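Side-chain contacts in uncharacterized protein (Legionella pneumophila subsp. pneumophila, PDB 4WRP), which is of unknown function but is probably a Legionella effector, represented here by its all-helical C-terminal DUF5617 domain: residues D32-Y35 and K36-H39; Y87-S90 and R91-V94; A40-T43 and V44-Y48; A16-E19 and I20-P24; P3-F6 and A7-H10. One frame throughout, in Å; residues are numbered along the deposited sequence.

Interaction 1. Residues D32-Y35 and K36-H39; sequences DVEY and KKIH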
loop_
_atom_site.group_PDB
_atom_site.type_symbol
_atom_site.label_atom_id
_atom_site.label_comp_id
_atom_site.label_asym_id
_atom_site.label_seq_id
_atom_site.Cartn_x
_atom_site.Cartn_y
_atom_site.Cartn_z
ATOM N N ASP A 32 12.992 20.195 2.567
ATOM C CA ASP A 32 13.803 19.206 3.262
ATOM C C ASP A 32 14.534 18.318 2.268
ATOM O O ASP A 32 14.066 18.092 1.156
ATOM C CB ASP A 32 12.925 18.344 4.174
ATOM C CG ASP A 32 12.737 18.950 5.538
ATOM O OD1 ASP A 32 13.689 19.549 6.061
ATOM O OD2 ASP A 32 11.645 18.813 6.096
ATOM N N VAL A 33 15.685 17.793 2.654
ATOM C CA VAL A 33 16.340 16.857 1.765
ATOM C C VAL A 33 15.439 15.638 1.582
ATOM O O VAL A 33 14.611 15.317 2.436
ATOM C CB VAL A 33 17.717 16.417 2.261
ATOM C CG1 VAL A 33 18.674 17.618 2.306
ATOM C CG2 VAL A 33 17.602 15.720 3.596
ATOM N N GLU A 34 15.586 14.991 0.441
ATOM C CA GLU A 34 14.722 13.900 0.088
ATOM C C GLU A 34 14.883 12.748 1.058
ATOM O O GLU A 34 13.896 12.124 1.416
ATOM C CB GLU A 34 14.977 13.453 -1.361
ATOM C CG GLU A 34 14.473 14.449 -2.389
ATOM C CD GLU A 34 12.976 14.703 -2.267
ATOM O OE1 GLU A 34 12.204 13.736 -2.113
ATOM O OE2 GLU A 34 12.569 15.884 -2.261
ATOM N N TYR A 35 16.099 12.491 1.521
ATOM C CA TYR A 35 16.303 11.389 2.479
ATOM C C TYR A 35 15.428 11.530 3.724
ATOM O O TYR A 35 14.948 10.560 4.256
ATOM C CB TYR A 35 17.780 11.274 2.919
ATOM C CG TYR A 35 17.937 10.392 4.124
ATOM C CD1 TYR A 35 18.103 8.999 3.985
ATOM C CD2 TYR A 35 17.876 10.939 5.431
ATOM C CE1 TYR A 35 18.241 8.178 5.112
ATOM C CE2 TYR A 35 17.988 10.127 6.555
ATOM C CZ TYR A 35 18.171 8.745 6.394
ATOM O OH TYR A 35 18.270 7.953 7.516
ATOM N N LYS A 36 15.241 12.755 4.191
ATOM C CA LYS A 36 14.460 12.994 5.358
ATOM C C LYS A 36 12.991 12.663 5.066
ATOM O O LYS A 36 12.314 12.104 5.908
ATOM C CB LYS A 36 14.632 14.454 5.809
ATOM C CG LYS A 36 13.987 14.782 7.137
ATOM C CD LYS A 36 14.428 16.151 7.655
ATOM C CE LYS A 36 13.897 16.431 9.063
ATOM N NZ LYS A 36 12.979 17.607 9.128
ATOM N N LYS A 37 12.508 12.975 3.868
ATOM C CA LYS A 37 11.121 12.636 3.524
ATOM C C LYS A 37 10.899 11.107 3.417
ATOM O O LYS A 37 9.954 10.563 3.972
ATOM C CB LYS A 37 10.730 13.295 2.233
ATOM C CG LYS A 37 10.724 14.841 2.349
ATOM C CD LYS A 37 10.577 15.462 0.974
ATOM C CE LYS A 37 10.945 16.927 1.019
ATOM N NZ LYS A 37 10.614 17.507 -0.308
ATOM N N ILE A 38 11.764 10.466 2.660
ATOM C CA ILE A 38 11.755 9.011 2.483
ATOM C C ILE A 38 11.812 8.310 3.800
ATOM O O ILE A 38 11.060 7.391 4.026
ATOM C CB ILE A 38 12.929 8.597 1.574
ATOM C CG1 ILE A 38 12.637 9.119 0.160
ATOM C CG2 ILE A 38 13.106 7.081 1.540
ATOM C CD1 ILE A 38 13.770 8.951 -0.845
ATOM N N HIS A 39 12.694 8.733 4.700
ATOM C CA HIS A 39 12.759 8.103 6.012
ATOM C C HIS A 39 11.492 8.244 6.862
ATOM O O HIS A 39 11.069 7.278 7.484
ATOM C CB HIS A 39 13.964 8.571 6.847
ATOM C CG HIS A 39 14.257 7.647 7.994
ATOM N ND1 HIS A 39 14.026 7.998 9.313
ATOM C CD2 HIS A 39 14.673 6.359 8.014
ATOM C CE1 HIS A 39 14.328 6.979 10.096
ATOM N NE2 HIS A 39 14.732 5.975 9.331
#
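Y35 lays its ring beside the imidazole of H39, one helical turn on, with the planes only 12° apart but slid so far that the centroids are 5.8 Å from each other. What overlap remains is at the rims: Y35 OH stands above one face of the imidazole, 4.0 Å from H39 CD2, while H39 CB lies over a face of the phenol. Both side chains leave the helix with CG anti to the backbone N, which makes them run side by side. This is the first turn of helix 34-49, with V33 at the N-cap position and the regular pattern established by I38 N to E34 O at 3.0 Å, an almost straight bond. Two salt bridges flank the start. K37 stretches out beyond CG and brings NZ to 3.2 Å from E34 OE2, on the syn side but 33° out of the carboxylate plane; the same ammonium also bonds R30 O. E34 OE1 takes the backbone N of S90, so each oxygen of this carboxylate has its own partner. D32 OD2, held by H29 N, meets K36 NZ at a looser 3.5 Å.

Interaction 2. Residues Y87-S90 and R91-V94; sequences YTTS and RALV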
loop_
_atom_site.group_PDB
_atom_site.type_symbol
_atom_site.label_atom_id
_atom_site.label_comp_id
_atom_site.label_asym_id
_atom_site.label_seq_id
_atom_site.Cartn_x
_atom_site.Cartn_y
_atom_site.Cartn_z
ATOM N N TYR A 87 14.623 4.157 -4.010
ATOM C CA TYR A 87 14.022 5.486 -4.097
ATOM C C TYR A 87 15.013 6.550 -3.705
ATOM O O TYR A 87 15.616 6.493 -2.618
ATOM C CB TYR A 87 12.756 5.574 -3.241
ATOM C CG TYR A 87 11.790 4.502 -3.614
ATOM C CD1 TYR A 87 10.986 4.636 -4.757
ATOM C CD2 TYR A 87 11.756 3.301 -2.924
ATOM C CE1 TYR A 87 10.154 3.635 -5.156
ATOM C CE2 TYR A 87 10.923 2.287 -3.328
ATOM C CZ TYR A 87 10.122 2.478 -4.456
ATOM O OH TYR A 87 9.317 1.487 -4.898
ATOM N N THR A 88 15.199 7.503 -4.608
ATOM C CA THR A 88 15.995 8.709 -4.360
ATOM C C THR A 88 15.135 9.953 -4.152
ATOM O O THR A 88 15.595 10.913 -3.553
ATOM C CB THR A 88 16.988 8.978 -5.509
ATOM O OG1 THR A 88 16.260 9.274 -6.687
ATOM C CG2 THR A 88 17.846 7.740 -5.801
ATOM N N THR A 89 13.877 9.927 -4.578
ATOM C CA THR A 89 12.916 10.978 -4.211
ATOM C C THR A 89 11.687 10.428 -3.533
ATOM O O THR A 89 11.236 9.286 -3.797
ATOM C CB THR A 89 12.457 11.799 -5.440
ATOM O OG1 THR A 89 11.643 10.970 -6.300
ATOM C CG2 THR A 89 13.687 12.317 -6.215
ATOM N N SER A 90 11.111 11.252 -2.665
ATOM C CA SER A 90 9.885 10.896 -2.002
ATOM C C SER A 90 8.717 10.863 -2.993
ATOM O O SER A 90 7.769 10.096 -2.829
ATOM C CB SER A 90 9.590 11.881 -0.879
ATOM O OG SER A 90 9.395 13.173 -1.422
ATOM N N ARG A 91 8.802 11.671 -4.037
ATOM C CA ARG A 91 7.816 11.633 -5.118
ATOM C C ARG A 91 7.690 10.267 -5.788
ATOM O O ARG A 91 6.580 9.786 -6.030
ATOM C CB ARG A 91 8.138 12.727 -6.156
ATOM C CG ARG A 91 7.391 12.607 -7.449
ATOM C CD ARG A 91 7.774 13.733 -8.442
ATOM N NE ARG A 91 7.896 15.043 -7.782
ATOM C CZ ARG A 91 9.027 15.595 -7.324
ATOM N NH1 ARG A 91 8.962 16.790 -6.725
ATOM N NH2 ARG A 91 10.209 14.978 -7.454
ATOM N N ALA A 92 8.808 9.628 -6.088
ATOM C CA ALA A 92 8.762 8.283 -6.666
ATOM C C ALA A 92 8.198 7.285 -5.698
ATOM O O ALA A 92 7.459 6.398 -6.086
ATOM C CB ALA A 92 10.147 7.822 -7.079
ATOM N N LEU A 93 8.608 7.380 -4.439
ATOM C CA LEU A 93 8.069 6.486 -3.395
ATOM C C LEU A 93 6.556 6.618 -3.266
ATOM O O LEU A 93 5.831 5.615 -3.171
ATOM C CB LEU A 93 8.772 6.747 -2.071
ATOM C CG LEU A 93 8.318 5.961 -0.853
ATOM C CD1 LEU A 93 8.279 4.440 -1.173
ATOM C CD2 LEU A 93 9.242 6.258 0.329
ATOM N N VAL A 94 6.032 7.856 -3.226
ATOM C CA VAL A 94 4.605 7.953 -3.147
ATOM C C VAL A 94 3.858 7.563 -4.427
ATOM O O VAL A 94 2.710 7.107 -4.353
ATOM C CB VAL A 94 4.065 9.278 -2.599
ATOM C CG1 VAL A 94 4.735 9.637 -1.277
ATOM C CG2 VAL A 94 4.185 10.351 -3.613
#
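Y87 turns one ring face to L93, and T89 caps the helix that L93 belongs to: this is the N-terminal capping turn of helix 90-98, entered from the loop after helix 68-83. The close-packed part is the aromatic one. L93 CD1 sits almost over the centre of the Y87 ring, 4.0 Å from the centroid and 11° off its normal, a CH-pi contact in which the two side chains cross at about a right angle. Y87 CD1 reaches the backbone as well, 3.6 Å from L93 N, and touches A92 CB. L93 is buried, with I78 and I82 of helix 68-83 and I41 of helix 34-49 packed around it, while the phenol oxygen of Y87 is tied back to E81.

The loose side belongs to R91, which is exposed and carries its guanidinium outward, its chain bent only at chi3. Within the turn itself the backbone bonds vary in strength: L93 N to T89 O is weak at 3.3 Å, whereas V94 N to S90 O is a sound 2.9 Å. A92 N, in the first turn, is capped by a side chain. With chi1 at 69°, T89 OG1 stands between its own backbone N and carbonyl carbon, facing the helix, and accepts from A92 N at 3.1 Å with an N-H...O angle of 160°.

Interaction 3. Residues A40-T43 and V44-Y48; sequences AIRT and VLDDY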
loop_
_atom_site.group_PDB
_atom_site.type_symbol
_atom_site.label_atom_id
_atom_site.label_comp_id
_atom_site.label_asym_id
_atom_site.label_seq_id
_atom_site.Cartn_x
_atom_site.Cartn_y
_atom_site.Cartn_z
ATOM N N ALA A 40 10.878 9.418 6.878
ATOM C CA ALA A 40 9.626 9.612 7.594
ATOM C C ALA A 40 8.519 8.714 7.027
ATOM O O ALA A 40 7.778 8.073 7.778
ATOM C CB ALA A 40 9.206 11.098 7.534
ATOM N N ILE A 41 8.465 8.613 5.694
ATOM C CA ILE A 41 7.510 7.733 5.059
ATOM C C ILE A 41 7.830 6.297 5.420
ATOM O O ILE A 41 6.950 5.491 5.737
ATOM C CB ILE A 41 7.556 7.895 3.527
ATOM C CG1 ILE A 41 6.990 9.259 3.163
ATOM C CG2 ILE A 41 6.747 6.791 2.843
ATOM C CD1 ILE A 41 7.255 9.669 1.740
ATOM N N ARG A 42 9.092 5.953 5.358
ATOM C CA ARG A 42 9.482 4.572 5.737
ATOM C C ARG A 42 9.035 4.205 7.154
ATOM O O ARG A 42 8.472 3.116 7.421
ATOM C CB ARG A 42 10.978 4.406 5.626
ATOM C CG ARG A 42 11.388 2.945 5.852
ATOM C CD ARG A 42 12.820 2.769 6.317
ATOM N NE ARG A 42 13.087 1.319 6.475
ATOM C CZ ARG A 42 12.714 0.578 7.523
ATOM N NH1 ARG A 42 12.076 1.137 8.552
ATOM N NH2 ARG A 42 12.990 -0.746 7.571
ATOM N N THR A 43 9.259 5.134 8.076
ATOM C CA THR A 43 8.811 4.945 9.454
ATOM C C THR A 43 7.326 4.636 9.583
ATOM O O THR A 43 6.932 3.685 10.261
ATOM C CB THR A 43 9.199 6.157 10.317
ATOM O OG1 THR A 43 10.615 6.272 10.234
ATOM C CG2 THR A 43 8.836 5.911 11.746
ATOM N N VAL A 44 6.517 5.433 8.895
ATOM C CA VAL A 44 5.091 5.266 8.931
ATOM C C VAL A 44 4.654 3.949 8.282
ATOM O O VAL A 44 3.751 3.266 8.777
ATOM C CB VAL A 44 4.434 6.473 8.242
ATOM C CG1 VAL A 44 2.971 6.227 7.960
ATOM C CG2 VAL A 44 4.657 7.702 9.130
ATOM N N LEU A 45 5.246 3.612 7.153
ATOM C CA LEU A 45 4.935 2.320 6.510
ATOM C C LEU A 45 5.362 1.160 7.386
ATOM O O LEU A 45 4.653 0.170 7.501
ATOM C CB LEU A 45 5.621 2.219 5.139
ATOM C CG LEU A 45 5.270 3.248 4.093
ATOM C CD1 LEU A 45 6.135 2.899 2.859
ATOM C CD2 LEU A 45 3.804 3.241 3.752
ATOM N N ASP A 46 6.522 1.264 8.008
ATOM C CA ASP A 46 6.957 0.156 8.871
ATOM C C ASP A 46 5.981 -0.029 10.030
ATOM O O ASP A 46 5.591 -1.122 10.332
ATOM C CB ASP A 46 8.374 0.413 9.362
ATOM C CG ASP A 46 9.017 -0.844 9.989
ATOM O OD1 ASP A 46 8.792 -1.999 9.548
ATOM O OD2 ASP A 46 9.774 -0.657 10.936
ATOM N N ASP A 47 5.551 1.073 10.640
ATOM C CA ASP A 47 4.577 1.021 11.720
ATOM C C ASP A 47 3.302 0.330 11.236
ATOM O O ASP A 47 2.749 -0.531 11.930
ATOM C CB ASP A 47 4.315 2.427 12.291
ATOM C CG ASP A 47 3.290 2.419 13.398
ATOM O OD1 ASP A 47 3.506 1.630 14.351
ATOM O OD2 ASP A 47 2.273 3.180 13.297
ATOM N N TYR A 48 2.887 0.622 10.011
ATOM C CA TYR A 48 1.719 -0.039 9.408
ATOM C C TYR A 48 1.859 -1.553 9.339
ATOM O O TYR A 48 0.911 -2.257 9.599
ATOM C CB TYR A 48 1.443 0.511 8.015
ATOM C CG TYR A 48 0.350 -0.145 7.228
ATOM C CD1 TYR A 48 -0.986 -0.027 7.602
ATOM C CD2 TYR A 48 0.651 -0.886 6.098
ATOM C CE1 TYR A 48 -2.000 -0.595 6.867
ATOM C CE2 TYR A 48 -0.347 -1.500 5.364
ATOM C CZ TYR A 48 -1.675 -1.330 5.737
ATOM O OH TYR A 48 -2.654 -1.936 4.992
HETATM O O HOH W 1 12.376 -1.129 10.580
#
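Two torsions line up the charged pair: R42 and D46 both hold CG anti to the backbone N, at chi1 -173° and -166°, which points both side chains the same way along one flank of the helix. The arginine stays extended from CG to NE, which brings its guanidinium alongside the aspartate. D46 OD2 lies at the edge of that group, near its plane, but 3.8 Å from R42 NH1, a long salt bridge with the guanidinium and carboxylate planes strongly inclined. A water closes the gap: it accepts from R42 NH1 at 3.1 Å and donates to D46 OD2 at 2.7 Å. Each ion has another partner, R42 NE being paired with D83 of helix 68-83 and D46 OD1 with K50.

This i to i+4 pairing lies on the middle of helix 34-49, in the all-helical DUF5617 domain, where successive backbone bonds keep the spacing regular; D46 N to R42 O is 2.8 Å. Around the helix from the charges runs an apolar strip. I41 and L45 also lie side by side, I41 CG2 touching L45 CD1 at 3.9 Å, and L45 CG comes down to 3.2 Å from I41 O, close against the backbone. V44 adds to this strip, its CG2 3.4 Å from A40 O. These three residues are buried: helix 6-21 packs on all of them, and helix 90-98 meets I41 through L93 and V94 and L45 through L97.

Interaction 4. Residues A16-E19 and I20-P24; sequences AFQE and IMNDP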
loop_
_atom_site.group_PDB
_atom_site.type_symbol
_atom_site.label_atom_id
_atom_site.label_comp_id
_atom_site.label_asym_id
_atom_site.label_seq_id
_atom_site.Cartn_x
_atom_site.Cartn_y
_atom_site.Cartn_z
ATOM N N ALA A 16 -5.923 7.586 4.547
ATOM C CA ALA A 16 -5.293 7.525 5.868
ATOM C C ALA A 16 -3.835 7.988 5.769
ATOM O O ALA A 16 -3.337 8.766 6.570
ATOM C CB ALA A 16 -5.371 6.096 6.457
ATOM N N PHE A 17 -3.147 7.458 4.785
ATOM C CA PHE A 17 -1.752 7.655 4.681
ATOM C C PHE A 17 -1.475 9.110 4.450
ATOM O O PHE A 17 -0.530 9.652 5.070
ATOM C CB PHE A 17 -1.157 6.825 3.535
ATOM C CG PHE A 17 0.264 7.106 3.269
ATOM C CD1 PHE A 17 1.257 6.647 4.152
ATOM C CD2 PHE A 17 0.641 7.787 2.119
ATOM C CE1 PHE A 17 2.586 6.906 3.909
ATOM C CE2 PHE A 17 1.965 8.039 1.888
ATOM C CZ PHE A 17 2.935 7.618 2.781
ATOM N N GLN A 18 -2.224 9.763 3.562
ATOM C CA GLN A 18 -1.953 11.182 3.364
ATOM C C GLN A 18 -2.265 12.008 4.609
ATOM O O GLN A 18 -1.581 13.007 4.887
ATOM C CB GLN A 18 -2.644 11.773 2.124
ATOM C CG GLN A 18 -4.143 11.802 2.150
ATOM C CD GLN A 18 -4.709 12.995 2.855
ATOM O OE1 GLN A 18 -4.078 14.043 2.954
ATOM N NE2 GLN A 18 -5.899 12.828 3.395
ATOM N N GLU A 19 -3.268 11.604 5.370
ATOM C CA GLU A 19 -3.586 12.328 6.591
ATOM C C GLU A 19 -2.418 12.164 7.534
ATOM O O GLU A 19 -1.914 13.138 8.080
ATOM C CB GLU A 19 -4.887 11.861 7.256
ATOM C CG GLU A 19 -5.093 12.553 8.618
ATOM C CD GLU A 19 -6.471 12.360 9.242
ATOM O OE1 GLU A 19 -7.434 12.022 8.516
ATOM O OE2 GLU A 19 -6.602 12.582 10.479
ATOM N N ILE A 20 -1.929 10.948 7.679
ATOM C CA ILE A 20 -0.743 10.730 8.523
ATOM C C ILE A 20 0.477 11.543 8.082
ATOM O O ILE A 20 1.100 12.196 8.906
ATOM C CB ILE A 20 -0.372 9.218 8.641
ATOM C CG1 ILE A 20 -1.460 8.489 9.428
ATOM C CG2 ILE A 20 0.905 9.063 9.421
ATOM C CD1 ILE A 20 -1.520 6.989 9.196
HETATM N N MSE A 21 0.834 11.529 6.792
HETATM C CA MSE A 21 2.036 12.203 6.365
HETATM C C MSE A 21 1.901 13.723 6.480
HETATM O O MSE A 21 2.901 14.375 6.585
HETATM C CB MSE A 21 2.419 11.899 4.917
HETATM C CG MSE A 21 2.714 10.421 4.691
HETATM SE SE MSE A 21 3.870 9.671 6.077
HETATM C CE MSE A 21 5.361 10.924 6.189
ATOM N N ASN A 22 0.692 14.262 6.423
ATOM C CA ASN A 22 0.466 15.667 6.620
ATOM C C ASN A 22 0.386 16.076 8.101
ATOM O O ASN A 22 0.089 17.203 8.393
ATOM C CB ASN A 22 -0.843 16.096 5.943
ATOM C CG ASN A 22 -0.687 16.259 4.461
ATOM O OD1 ASN A 22 0.263 16.859 3.993
ATOM N ND2 ASN A 22 -1.618 15.714 3.716
ATOM N N ASP A 23 0.589 15.139 9.022
ATOM C CA ASP A 23 0.617 15.455 10.433
ATOM C C ASP A 23 1.737 16.464 10.723
ATOM O O ASP A 23 2.894 16.257 10.338
ATOM C CB ASP A 23 0.807 14.181 11.272
ATOM C CG ASP A 23 0.540 14.402 12.761
ATOM O OD1 ASP A 23 1.114 15.299 13.391
ATOM O OD2 ASP A 23 -0.299 13.688 13.306
ATOM N N PRO A 24 1.394 17.554 11.433
ATOM C CA PRO A 24 2.388 18.553 11.770
ATOM C C PRO A 24 3.551 17.992 12.623
ATOM O O PRO A 24 4.685 18.486 12.550
ATOM C CB PRO A 24 1.587 19.602 12.539
ATOM C CG PRO A 24 0.395 18.875 13.066
ATOM C CD PRO A 24 0.095 17.802 12.066
#
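M21, a selenomethionine, folds over one face of the F17 ring. Its chain turns sharply at chi2 (-46°) and again at chi3, after leaving the backbone with CG beside the backbone N. That curl sets CG rather than the selenium closest to the ring: M21 CG is 3.4 Å from F17 CZ and stands over the face toward the rim, a CH-pi contact. The selenium comes in obliquely, 4.5 Å from the ring centroid, which makes the pair a Met-aromatic contact as well. F17 keeps CG anti to its backbone N, and its ring also stacks on W13.

On the exposed side two amides meet. Q18 takes the less common first torsion, 65°, with CG wedged between backbone N and carbonyl carbon, and bends again at chi2; this swings OE1 forward along the helix to N22 ND2 at 3.1 Å. The bond is weak and bent, 124° at the hydrogen, and the two amides are steeply inclined to each other. The backbone of N22 is gripped better: its N bonds Q18 O at 3.0 Å and, weakly, E19 O. E19, by contrast, stretches outward beyond CG to K58.

I20 and M21 carry the buried side on to V44 of helix 34-49. The doubled acceptors at N22 N, together with D23 N bonding I20 O, mark the C-terminal end of helix 6-21, where regular helix bonding gives way to the turn at N22 and D23.

Interaction 5. Residues P3-F6 and A7-H10; sequences PGNF and AAYH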
loop_
_atom_site.group_PDB
_atom_site.type_symbol
_atom_site.label_atom_id
_atom_site.label_comp_id
_atom_site.label_asym_id
_atom_site.label_seq_id
_atom_site.Cartn_x
_atom_site.Cartn_y
_atom_site.Cartn_z
ATOM N N PRO A 3 -14.719 -1.938 2.600
ATOM C CA PRO A 3 -14.203 -2.100 1.248
ATOM C C PRO A 3 -14.408 -3.538 0.679
ATOM O O PRO A 3 -14.088 -4.530 1.336
ATOM C CB PRO A 3 -12.728 -1.742 1.386
ATOM C CG PRO A 3 -12.379 -1.996 2.811
ATOM C CD PRO A 3 -13.641 -1.628 3.558
ATOM N N GLY A 4 -14.978 -3.596 -0.532
ATOM C CA GLY A 4 -15.438 -4.809 -1.180
ATOM C C GLY A 4 -14.489 -5.436 -2.149
ATOM O O GLY A 4 -14.844 -6.417 -2.781
ATOM N N ASN A 5 -13.258 -4.913 -2.238
ATOM C CA ASN A 5 -12.169 -5.455 -3.087
ATOM C C ASN A 5 -10.877 -4.752 -2.656
ATOM O O ASN A 5 -10.907 -3.757 -1.893
ATOM C CB ASN A 5 -12.444 -5.240 -4.605
ATOM C CG ASN A 5 -12.822 -3.790 -4.921
ATOM O OD1 ASN A 5 -11.998 -2.890 -4.805
ATOM N ND2 ASN A 5 -14.088 -3.560 -5.239
ATOM N N PHE A 6 -9.765 -5.263 -3.163
ATOM C CA PHE A 6 -8.474 -4.800 -2.759
ATOM C C PHE A 6 -8.230 -3.328 -3.130
ATOM O O PHE A 6 -7.677 -2.559 -2.329
ATOM C CB PHE A 6 -7.418 -5.723 -3.328
ATOM C CG PHE A 6 -6.053 -5.409 -2.862
ATOM C CD1 PHE A 6 -5.647 -5.781 -1.589
ATOM C CD2 PHE A 6 -5.164 -4.762 -3.675
ATOM C CE1 PHE A 6 -4.347 -5.506 -1.163
ATOM C CE2 PHE A 6 -3.867 -4.481 -3.245
ATOM C CZ PHE A 6 -3.463 -4.845 -1.987
ATOM N N ALA A 7 -8.665 -2.917 -4.307
ATOM C CA ALA A 7 -8.480 -1.502 -4.707
ATOM C C ALA A 7 -9.257 -0.562 -3.794
ATOM O O ALA A 7 -8.784 0.496 -3.450
ATOM C CB ALA A 7 -8.862 -1.294 -6.182
ATOM N N ALA A 8 -10.454 -0.952 -3.383
ATOM C CA ALA A 8 -11.250 -0.129 -2.452
ATOM C C ALA A 8 -10.587 -0.051 -1.083
ATOM O O ALA A 8 -10.571 1.033 -0.468
ATOM C CB ALA A 8 -12.665 -0.648 -2.317
ATOM N N TYR A 9 -10.012 -1.163 -0.605
ATOM C CA TYR A 9 -9.213 -1.086 0.640
ATOM C C TYR A 9 -8.024 -0.088 0.474
ATOM O O TYR A 9 -7.733 0.706 1.352
ATOM C CB TYR A 9 -8.712 -2.465 1.082
ATOM C CG TYR A 9 -7.821 -2.352 2.289
ATOM C CD1 TYR A 9 -6.468 -2.070 2.155
ATOM C CD2 TYR A 9 -8.325 -2.522 3.583
ATOM C CE1 TYR A 9 -5.642 -1.939 3.261
ATOM C CE2 TYR A 9 -7.497 -2.396 4.711
ATOM C CZ TYR A 9 -6.157 -2.106 4.536
ATOM O OH TYR A 9 -5.322 -1.976 5.600
ATOM N N HIS A 10 -7.361 -0.151 -0.677
ATOM C CA HIS A 10 -6.236 0.713 -0.947
ATOM C C HIS A 10 -6.626 2.164 -1.017
ATOM O O HIS A 10 -5.892 2.985 -0.551
ATOM C CB HIS A 10 -5.446 0.251 -2.189
ATOM C CG HIS A 10 -4.245 1.073 -2.461
ATOM N ND1 HIS A 10 -3.169 1.126 -1.605
ATOM C CD2 HIS A 10 -3.963 1.932 -3.476
ATOM C CE1 HIS A 10 -2.280 1.978 -2.081
ATOM N NE2 HIS A 10 -2.737 2.470 -3.219
#
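The backbone runs extended through N5, phi -168° and psi 170°, then drops straight into helical values at F6, and the first regular bond, Y9 N to N5 O, measures 3.0 Å. N5 is the N-cap of helix 6-21. Its chi1 of 50° places CG between the backbone N and the carbonyl carbon, which turns the amide oxygen back over the first turn: OD1 accepts from A8 N at 2.9 Å, with the donor tilted from the plane of the side-chain carbonyl. The methyl of A8 rests against the same oxygen, 3.4 Å from N5 OD1 to A8 CB.

P3 packs against the first turn beside A8 and Y9. Its ring is buried and meets the backbone and CB atoms of the helix, with P3 CB 3.4 Å from Y9 N and 3.9 Å from A8 CB. P3 and Y9 point the same way, and P3 CG reaches the tyrosine ring at its edge, near the ring plane. The proline carbonyl is bonded to W67, which ties the N-terminal loop to the residue just before helix 68-83.

F6, Y9 and H10 link the turn to the rest of the fold, the last two of them buried. The F6 ring meets H70 edge-to-face, the Y9 hydroxyl bonds Y48 OH and N68, and H10 uses both ring nitrogens, ND1 with H71 and NE2 with the carbonyl of D98. Behind them the helix bonding continues, H10 N giving to F6 O at 2.9 Å.

Overall arrangement
Interactions 1 and 3 share helix 34-49, and interactions 4 and 5 share helix 6-21, so four of the five describe the two ends or the middle of just two helices; interaction 2 opens helix 90-98. Interactions 1 and 2 are surface contacts that touch through E34 and S90, and at these helix starts charge pairs and a cap dominate. Interactions 3, 4 and 5 are partly buried. Between helices, 3 and 4 interlock by apolar and selenium-bearing side chains, V44 and I41 against M21, L45 against F17, and L93 of interaction 2 also packs on I41. Interaction 5, about 29 Å from interaction 1 between centres, pairs its own cap with polar ring groups, and hydroxyls join it to interaction 3.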